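PDB 5GN1: ATP-dependent helicase FUN30 from Saccharomyces cerevisiae S288c, which uses ATP hydrolysis to remodel nucleosomes and promotes DNA end resection at double-strand breaks, this chain being the C-terminal part of its ATPase domain. Local coordinates for residues Ile61-Lys64 against Ile65-Glu69; Asp88-Glu91 against Lys92-Leu95; Ser97-Ser100 against Lys101-Ile104; Ile120-Asp123 against Lys124-Thr127. All coordinates share one frame; numbering follows the deposited sequence.

Interaction 1 (Ile61-Lys64 against Ile65-Glu69); sequences IQKK and IYDKE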
# COMPACT_ATOMS: atom_id res chain seq x y z
N ILE A 61 -7.26 -1.60 -14.96
CA ILE A 61 -6.06 -2.39 -14.67
C ILE A 61 -6.23 -3.16 -13.37
O ILE A 61 -5.86 -4.34 -13.27
CB ILE A 61 -4.82 -1.49 -14.61
CG1 ILE A 61 -4.77 -0.51 -15.78
CG2 ILE A 61 -3.56 -2.34 -14.53
CD1 ILE A 61 -3.86 0.69 -15.50
N GLN A 62 -6.78 -2.50 -12.33
CA GLN A 62 -7.00 -3.17 -11.05
C GLN A 62 -8.03 -4.28 -11.18
O GLN A 62 -7.87 -5.34 -10.56
CB GLN A 62 -7.48 -2.16 -10.00
CG GLN A 62 -6.49 -1.07 -9.63
CD GLN A 62 -7.14 -0.04 -8.73
OE1 GLN A 62 -7.69 0.96 -9.20
NE2 GLN A 62 -7.15 -0.31 -7.43
N LYS A 63 -9.10 -4.04 -11.93
CA LYS A 63 -10.13 -5.07 -12.10
C LYS A 63 -9.54 -6.34 -12.68
O LYS A 63 -9.86 -7.45 -12.23
CB LYS A 63 -11.25 -4.53 -12.99
CG LYS A 63 -12.66 -4.98 -12.58
CD LYS A 63 -13.74 -4.30 -13.43
CE LYS A 63 -13.56 -2.77 -13.49
NZ LYS A 63 -14.06 -2.02 -12.28
N LYS A 64 -8.67 -6.21 -13.69
CA LYS A 64 -8.02 -7.38 -14.28
C LYS A 64 -7.18 -8.14 -13.25
O LYS A 64 -7.26 -9.37 -13.16
CB LYS A 64 -7.15 -6.96 -15.47
CG LYS A 64 -7.95 -6.57 -16.71
CD LYS A 64 -7.09 -6.63 -17.97
CE LYS A 64 -7.80 -6.05 -19.19
NZ LYS A 64 -6.94 -6.09 -20.41
N ILE A 65 -6.37 -7.41 -12.48
CA ILE A 65 -5.53 -8.04 -11.46
C ILE A 65 -6.39 -8.68 -10.38
O ILE A 65 -6.14 -9.82 -9.96
CB ILE A 65 -4.56 -7.00 -10.85
CG1 ILE A 65 -3.57 -6.49 -11.90
CG2 ILE A 65 -3.85 -7.57 -9.63
CD1 ILE A 65 -2.71 -5.33 -11.42
N TYR A 66 -7.42 -7.97 -9.90
CA TYR A 66 -8.29 -8.51 -8.86
C TYR A 66 -8.98 -9.79 -9.34
O TYR A 66 -9.04 -10.78 -8.60
CB TYR A 66 -9.32 -7.45 -8.45
CG TYR A 66 -9.95 -7.68 -7.09
CD1 TYR A 66 -11.06 -8.49 -6.95
CD2 TYR A 66 -9.44 -7.06 -5.96
CE1 TYR A 66 -11.63 -8.71 -5.72
CE2 TYR A 66 -10.01 -7.26 -4.72
CZ TYR A 66 -11.11 -8.10 -4.61
OH TYR A 66 -11.68 -8.32 -3.38
N ASP A 67 -9.50 -9.78 -10.56
CA ASP A 67 -10.21 -10.94 -11.09
C ASP A 67 -9.29 -12.16 -11.20
O ASP A 67 -9.71 -13.28 -10.92
CB ASP A 67 -10.82 -10.62 -12.46
CG ASP A 67 -12.04 -9.70 -12.38
OD1 ASP A 67 -12.63 -9.55 -11.29
OD2 ASP A 67 -12.42 -9.14 -13.44
N LYS A 68 -8.03 -11.95 -11.61
CA LYS A 68 -7.05 -13.03 -11.63
C LYS A 68 -6.88 -13.64 -10.24
O LYS A 68 -6.84 -14.87 -10.09
CB LYS A 68 -5.69 -12.53 -12.13
CG LYS A 68 -5.50 -12.53 -13.63
CD LYS A 68 -4.10 -12.05 -14.01
CE LYS A 68 -3.78 -10.68 -13.41
NZ LYS A 68 -2.61 -9.98 -14.04
N GLU A 69 -6.73 -12.79 -9.22
CA GLU A 69 -6.59 -13.30 -7.85
C GLU A 69 -7.84 -14.03 -7.40
O GLU A 69 -7.75 -15.04 -6.68
CB GLU A 69 -6.28 -12.15 -6.89
CG GLU A 69 -4.90 -11.56 -7.06
CD GLU A 69 -3.79 -12.58 -6.83
OE1 GLU A 69 -3.95 -13.48 -5.96
OE2 GLU A 69 -2.77 -12.50 -7.53
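Ile61 and Ile65 meet one turn apart on helix 60-82, near its N-terminal end. The contact is a plain alpha-helical turn, with four successive i to i+4 backbone bonds. Ile65 N donates to Ile61 O at 3.2 Å. Tyr66 N to Gln62 O is the shortest of the four, at 2.7 Å. Asp67 N reaches Lys63 O at 2.9 Å, and Lys68 N closes on Lys64 O. Side chains add little across the turn. Ile61 CG2 and Ile65 CD1 are the apolar pair, 4.4 Å apart, which is a loose touch. Ile65 CG1 sits beside its own backbone N (chi1 -65°), and this lays it 3.4 Å from Ile61 O. Asp67 OD2 lies 3.3 Å from Lys63 O, but both are acceptors and no bond forms.

Further contacts join this turn to other parts of the chain. Gln62 is buried, and its amide joins two other parts of the chain: OE1 accepts from Gly185 N and NE2 donates to Ala110 O. The Tyr66 hydroxyl bonds Ile315 N, and its side chain packs on Leu107 of helix 100-110. Lys63 NZ turns back to Leu58 O, just before the helix. Tyr66 CG stands anti to the backbone N (chi1 -160°), which carries the ring away from Ile61-Lys64. Its CB still lies 3.3 Å from Gln62 O.

Interaction 2 (Asp88-Glu91 against Lys92-Leu95); sequences DAKE and KSKL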
# COMPACT_ATOMS: atom_id res chain seq x y z
N ASP A 88 -5.06 -26.63 -16.24
CA ASP A 88 -3.97 -25.84 -16.84
C ASP A 88 -2.74 -26.01 -15.92
O ASP A 88 -2.83 -25.86 -14.70
CB ASP A 88 -4.38 -24.40 -16.92
CG ASP A 88 -3.30 -23.51 -17.47
OD1 ASP A 88 -3.16 -23.46 -18.72
OD2 ASP A 88 -2.60 -22.85 -16.68
N ALA A 89 -1.59 -26.32 -16.51
CA ALA A 89 -0.41 -26.64 -15.75
C ALA A 89 0.12 -25.54 -14.89
O ALA A 89 0.42 -25.76 -13.74
CB ALA A 89 0.66 -27.12 -16.69
N LYS A 90 0.23 -24.36 -15.46
CA LYS A 90 0.71 -23.20 -14.74
C LYS A 90 -0.19 -22.86 -13.55
O LYS A 90 0.30 -22.58 -12.48
CB LYS A 90 0.93 -22.01 -15.66
CG LYS A 90 1.41 -20.77 -14.94
CD LYS A 90 2.75 -20.96 -14.25
CE LYS A 90 3.31 -19.66 -13.67
NZ LYS A 90 4.52 -19.82 -12.81
N GLU A 91 -1.50 -22.93 -13.75
CA GLU A 91 -2.45 -22.65 -12.67
C GLU A 91 -2.37 -23.70 -11.56
O GLU A 91 -2.46 -23.36 -10.38
CB GLU A 91 -3.87 -22.57 -13.20
CG GLU A 91 -4.11 -21.38 -14.09
CD GLU A 91 -5.40 -21.44 -14.86
OE1 GLU A 91 -6.40 -21.98 -14.33
OE2 GLU A 91 -5.42 -20.93 -16.00
N LYS A 92 -2.21 -24.98 -11.90
CA LYS A 92 -2.14 -26.02 -10.88
C LYS A 92 -0.93 -25.83 -9.98
O LYS A 92 -1.03 -25.89 -8.75
CB LYS A 92 -2.11 -27.41 -11.52
CG LYS A 92 -1.89 -28.52 -10.50
CD LYS A 92 -1.77 -29.88 -11.17
CE LYS A 92 -1.13 -30.88 -10.23
NZ LYS A 92 -1.13 -32.27 -10.78
N SER A 93 0.24 -25.60 -10.58
CA SER A 93 1.46 -25.48 -9.78
C SER A 93 1.43 -24.24 -8.89
O SER A 93 2.05 -24.23 -7.82
CB SER A 93 2.68 -25.46 -10.70
OG SER A 93 2.42 -24.66 -11.84
N LYS A 94 0.71 -23.20 -9.32
CA LYS A 94 0.57 -21.99 -8.51
C LYS A 94 0.01 -22.31 -7.13
O LYS A 94 0.40 -21.67 -6.14
CB LYS A 94 -0.32 -20.98 -9.24
CG LYS A 94 -0.69 -19.75 -8.44
CD LYS A 94 0.53 -18.87 -8.15
CE LYS A 94 0.15 -17.76 -7.18
NZ LYS A 94 1.24 -16.75 -7.03
N LEU A 95 -0.88 -23.30 -7.03
CA LEU A 95 -1.57 -23.56 -5.77
C LEU A 95 -0.65 -24.10 -4.68
O LEU A 95 -1.03 -24.06 -3.51
CB LEU A 95 -2.72 -24.55 -5.98
CG LEU A 95 -3.95 -24.05 -6.75
CD1 LEU A 95 -5.00 -25.16 -6.85
CD2 LEU A 95 -4.54 -22.82 -6.09
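The peptide carbonyls of Ala89 and Lys90 are the flat groups that meet the second segment, with Ser93 OG beside both oxygens. OG is 3.0 Å from both Ala89 O and Lys90 O; its one proton has both acceptors within reach. The torsion explains the approach: with chi1 at 41°, OG lies between its own backbone N and carbonyl carbon and is turned back toward the previous turn. The carboxylate of Asp88 is the other flat group. Its OD2 takes the N-H of Glu91 at 3.1 Å, on the anti side and 17° out of the carboxylate plane.

That bond makes Asp88 the N-cap of the short helix 89-94. A carboxylate at this end probably also gains from the helix dipole. Lys92 N donates to Asp88 O at 3.0 Å, so the capping residue uses both side chain and backbone. Ser93 N follows to Ala89 O at 3.2 Å, and Lys94 N to Lys90 O, the most bent of the three, at 146°.

The lysine chains lead away from the turn. Leu95 is buried and rests on His76 and Met79 of helix 60-82. Glu91 packs on Gln71 of the same helix, and its OE1 comes close to the like-charged OE2 of Glu75.

Interaction 3 (Ser97-Ser100 against Lys101-Ile104); sequences SSSS and KNLI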
# COMPACT_ATOMS: atom_id res chain seq x y z
N SER A 97 2.10 -22.92 -3.51
CA SER A 97 2.58 -21.84 -2.66
C SER A 97 1.46 -20.88 -2.25
O SER A 97 1.74 -19.86 -1.62
CB SER A 97 3.72 -21.09 -3.35
OG SER A 97 3.33 -20.61 -4.64
N SER A 98 0.20 -21.22 -2.55
CA SER A 98 -0.95 -20.38 -2.25
C SER A 98 -1.61 -20.79 -0.94
O SER A 98 -1.83 -21.97 -0.68
CB SER A 98 -2.00 -20.45 -3.37
OG SER A 98 -1.46 -20.00 -4.61
N SER A 99 -1.94 -19.79 -0.13
CA SER A 99 -2.66 -20.00 1.12
C SER A 99 -3.71 -18.91 1.24
O SER A 99 -3.69 -17.92 0.51
CB SER A 99 -1.72 -19.95 2.34
OG SER A 99 -1.18 -18.65 2.50
N SER A 100 -4.63 -19.09 2.20
CA SER A 100 -5.61 -18.05 2.45
C SER A 100 -4.92 -16.74 2.83
O SER A 100 -5.37 -15.66 2.45
CB SER A 100 -6.57 -18.49 3.55
OG SER A 100 -5.90 -18.57 4.80
N LYS A 101 -3.80 -16.83 3.56
CA LYS A 101 -3.09 -15.63 4.00
C LYS A 101 -2.59 -14.81 2.82
O LYS A 101 -2.87 -13.61 2.72
CB LYS A 101 -1.93 -16.01 4.92
CG LYS A 101 -2.32 -16.69 6.21
CD LYS A 101 -1.08 -17.20 6.94
CE LYS A 101 -1.26 -17.18 8.44
NZ LYS A 101 0.03 -16.96 9.15
N ASN A 102 -1.81 -15.42 1.92
CA ASN A 102 -1.23 -14.60 0.86
C ASN A 102 -2.22 -14.29 -0.26
O ASN A 102 -1.97 -13.36 -1.03
CB ASN A 102 0.05 -15.23 0.29
CG ASN A 102 -0.15 -16.64 -0.24
OD1 ASN A 102 -0.96 -16.88 -1.13
ND2 ASN A 102 0.67 -17.57 0.25
N LEU A 103 -3.34 -15.02 -0.35
CA LEU A 103 -4.36 -14.65 -1.33
C LEU A 103 -5.15 -13.44 -0.87
O LEU A 103 -5.42 -12.53 -1.66
CB LEU A 103 -5.31 -15.83 -1.59
CG LEU A 103 -4.77 -17.00 -2.41
CD1 LEU A 103 -5.74 -18.17 -2.32
CD2 LEU A 103 -4.55 -16.58 -3.85
N ILE A 104 -5.56 -13.43 0.40
CA ILE A 104 -6.15 -12.23 1.01
C ILE A 104 -5.21 -11.04 0.89
O ILE A 104 -5.63 -9.90 0.65
CB ILE A 104 -6.52 -12.51 2.48
CG1 ILE A 104 -7.67 -13.54 2.59
CG2 ILE A 104 -6.85 -11.22 3.23
CD1 ILE A 104 -8.83 -13.27 1.71
O HOH W 1 -0.64 -17.17 -3.89
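The Asn102 side chain folds back over the chain before its own helix and meets the backbone on two residues at once. OD1 accepts the N-H of Ser99 at 3.2 Å, in a nearly straight bond of 173°. The donor approaches well to the side of the C=O direction, tilted 35° from the carbonyl plane. ND2 donates to Ser97 O at 3.1 Å, and that oxygen stands out of the Asn102 amide plane. These two bonds fix the rotation of the amide. The first torsion puts it there: chi1 of 57° swings the side chain back along the chain, which brings the amide to Ser97 and Ser99. A water extends the link, donating to Asn102 OD1 at 2.8 Å and to Ser98 OG at 3.0 Å. Ser98 OG also bonds Lys94 O, in interaction 2.

The return bond is weaker. Asn102 N reaches Ser99 OG at 3.3 Å. Regular helix bonds follow, from Leu103 N to Ser99 O and from Ile104 N to Ser100 O. Leu103 CG lies close over Ser99 O, at 3.2 Å, and its side chain packs on Ile72 and His76 of helix 60-82. Ser100 OG turns to the C-terminal helix 345-359 and bonds Asp349 OD1 there.

Ser99 and Asn102 thus trade side chain for backbone N-H in both directions. This is a capping box, with Ser99 as the N-cap of helix 100-110.

Interaction 4 (Ile120-Asp123 against Lys124-Thr127); sequences IYND and KIIT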
# COMPACT_ATOMS: atom_id res chain seq x y z
N ILE A 120 3.62 -4.95 -15.87
CA ILE A 120 4.23 -4.15 -16.93
C ILE A 120 5.58 -4.79 -17.24
O ILE A 120 5.93 -5.01 -18.41
CB ILE A 120 4.38 -2.69 -16.47
CG1 ILE A 120 2.99 -2.07 -16.29
CG2 ILE A 120 5.23 -1.89 -17.44
CD1 ILE A 120 3.02 -0.70 -15.64
N TYR A 121 6.33 -5.13 -16.20
CA TYR A 121 7.64 -5.78 -16.35
C TYR A 121 7.43 -7.29 -16.50
O TYR A 121 7.75 -8.09 -15.61
CB TYR A 121 8.54 -5.44 -15.17
CG TYR A 121 8.96 -3.98 -15.08
CD1 TYR A 121 8.16 -3.04 -14.43
CD2 TYR A 121 10.15 -3.55 -15.64
CE1 TYR A 121 8.54 -1.72 -14.34
CE2 TYR A 121 10.54 -2.22 -15.56
CZ TYR A 121 9.73 -1.31 -14.90
OH TYR A 121 10.10 0.02 -14.80
N ASN A 122 6.86 -7.69 -17.62
CA ASN A 122 6.52 -9.07 -17.90
C ASN A 122 7.75 -9.95 -18.13
O ASN A 122 8.81 -9.45 -18.27
CB ASN A 122 5.59 -9.16 -19.09
CG ASN A 122 6.22 -8.62 -20.34
OD1 ASN A 122 7.35 -8.89 -20.62
ND2 ASN A 122 5.49 -7.84 -21.05
N ASP A 123 7.53 -11.25 -18.17
CA ASP A 123 8.63 -12.19 -18.32
C ASP A 123 9.58 -11.83 -19.42
O ASP A 123 10.78 -11.98 -19.26
CB ASP A 123 8.14 -13.62 -18.39
CG ASP A 123 7.55 -14.13 -17.08
OD1 ASP A 123 7.56 -13.37 -16.09
OD2 ASP A 123 7.06 -15.27 -17.02
N LYS A 124 9.05 -11.36 -20.54
CA LYS A 124 9.87 -10.98 -21.68
C LYS A 124 10.67 -9.71 -21.33
O LYS A 124 11.80 -9.53 -21.77
CB LYS A 124 9.03 -10.92 -22.96
CG LYS A 124 8.23 -12.18 -23.24
CD LYS A 124 9.08 -13.21 -23.98
CE LYS A 124 8.21 -14.31 -24.57
NZ LYS A 124 9.02 -15.46 -25.05
N ILE A 125 10.08 -8.88 -20.48
CA ILE A 125 10.70 -7.64 -20.02
C ILE A 125 11.88 -7.83 -19.04
O ILE A 125 12.89 -7.16 -19.22
CB ILE A 125 9.65 -6.72 -19.38
CG1 ILE A 125 8.45 -6.54 -20.32
CG2 ILE A 125 10.27 -5.39 -19.01
CD1 ILE A 125 8.85 -6.34 -21.76
N ILE A 126 11.75 -8.69 -18.03
CA ILE A 126 12.84 -8.87 -17.11
C ILE A 126 13.99 -9.65 -17.69
O ILE A 126 15.13 -9.49 -17.28
CB ILE A 126 12.35 -9.41 -15.77
CG1 ILE A 126 11.74 -10.76 -15.95
CG2 ILE A 126 11.34 -8.46 -15.16
CD1 ILE A 126 11.29 -11.35 -14.65
N THR A 127 13.68 -10.48 -18.67
CA THR A 127 14.73 -11.26 -19.31
C THR A 127 15.70 -10.28 -19.91
O THR A 127 16.86 -10.37 -19.65
CB THR A 127 14.15 -12.14 -20.39
OG1 THR A 127 13.32 -13.13 -19.80
CG2 THR A 127 15.22 -12.81 -21.13
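Asn122 is the N-cap of helix 123-133, and Ile125 N is the group it caps. Asn122 OD1 accepts from Ile125 N at 2.7 Å, but OD1 is crowded in the model, so its exact place is doubtful. The backbone bond from Ile126 N to Asn122 O, at 3.0 Å, starts the regular helix pattern. As modelled, chi1 of 62° turns the end of the Asn122 side chain, with OD1, to the first helical turn.

Just before the cap, Tyr121 is the centre of an inverse gamma turn, closed by a weak bond from Asn122 N to Ile120 O. Two isoleucines pack against Tyr121. Ile125 CG2 approaches the ring obliquely, 3.8 Å from Tyr121 CD2, and the two side chains cross at about a right angle. Ile126 CG2 lies 4.1 Å from Tyr121 CB. The Tyr121 side chain also touches Leu160 and His161 of helix 157-166, while Ile126 packs on Met152 of helix 145-153.

Charged partners hold the start of the helix from outside. Arg118 makes a salt bridge to Asp123 OD1 and also bonds Tyr121 O. Asp123 O takes two donors from Thr127. The backbone bond from Thr127 N is weak. The hydroxyl is closer: OG1 donates to Asp123 O at 2.8 Å, and it is also bonded to Lys149 NZ.

In the fold
The four contacts follow in series along the chain, each within one helix or at its start. Interaction 2 spans the short helix 89-94 from its N-cap, interactions 3 and 4 cap helices 100-110 and 123-133, and interaction 1 is a turn of helix 60-82. Interactions 1 and 3 touch: Glu69 OE1 packs 3.8 Å from Leu103 CD2, joining helices 60-82 and 100-110. Interactions 2 and 3 adjoin in sequence, with centres about 14 Å apart. Interaction 4 touches none of the others; its nearest atoms are about 7 Å from interactions 1 and 2 and about 14 Å from interaction 3. All belong to the helical part preceding most strands of the parallel RecA-like sheet.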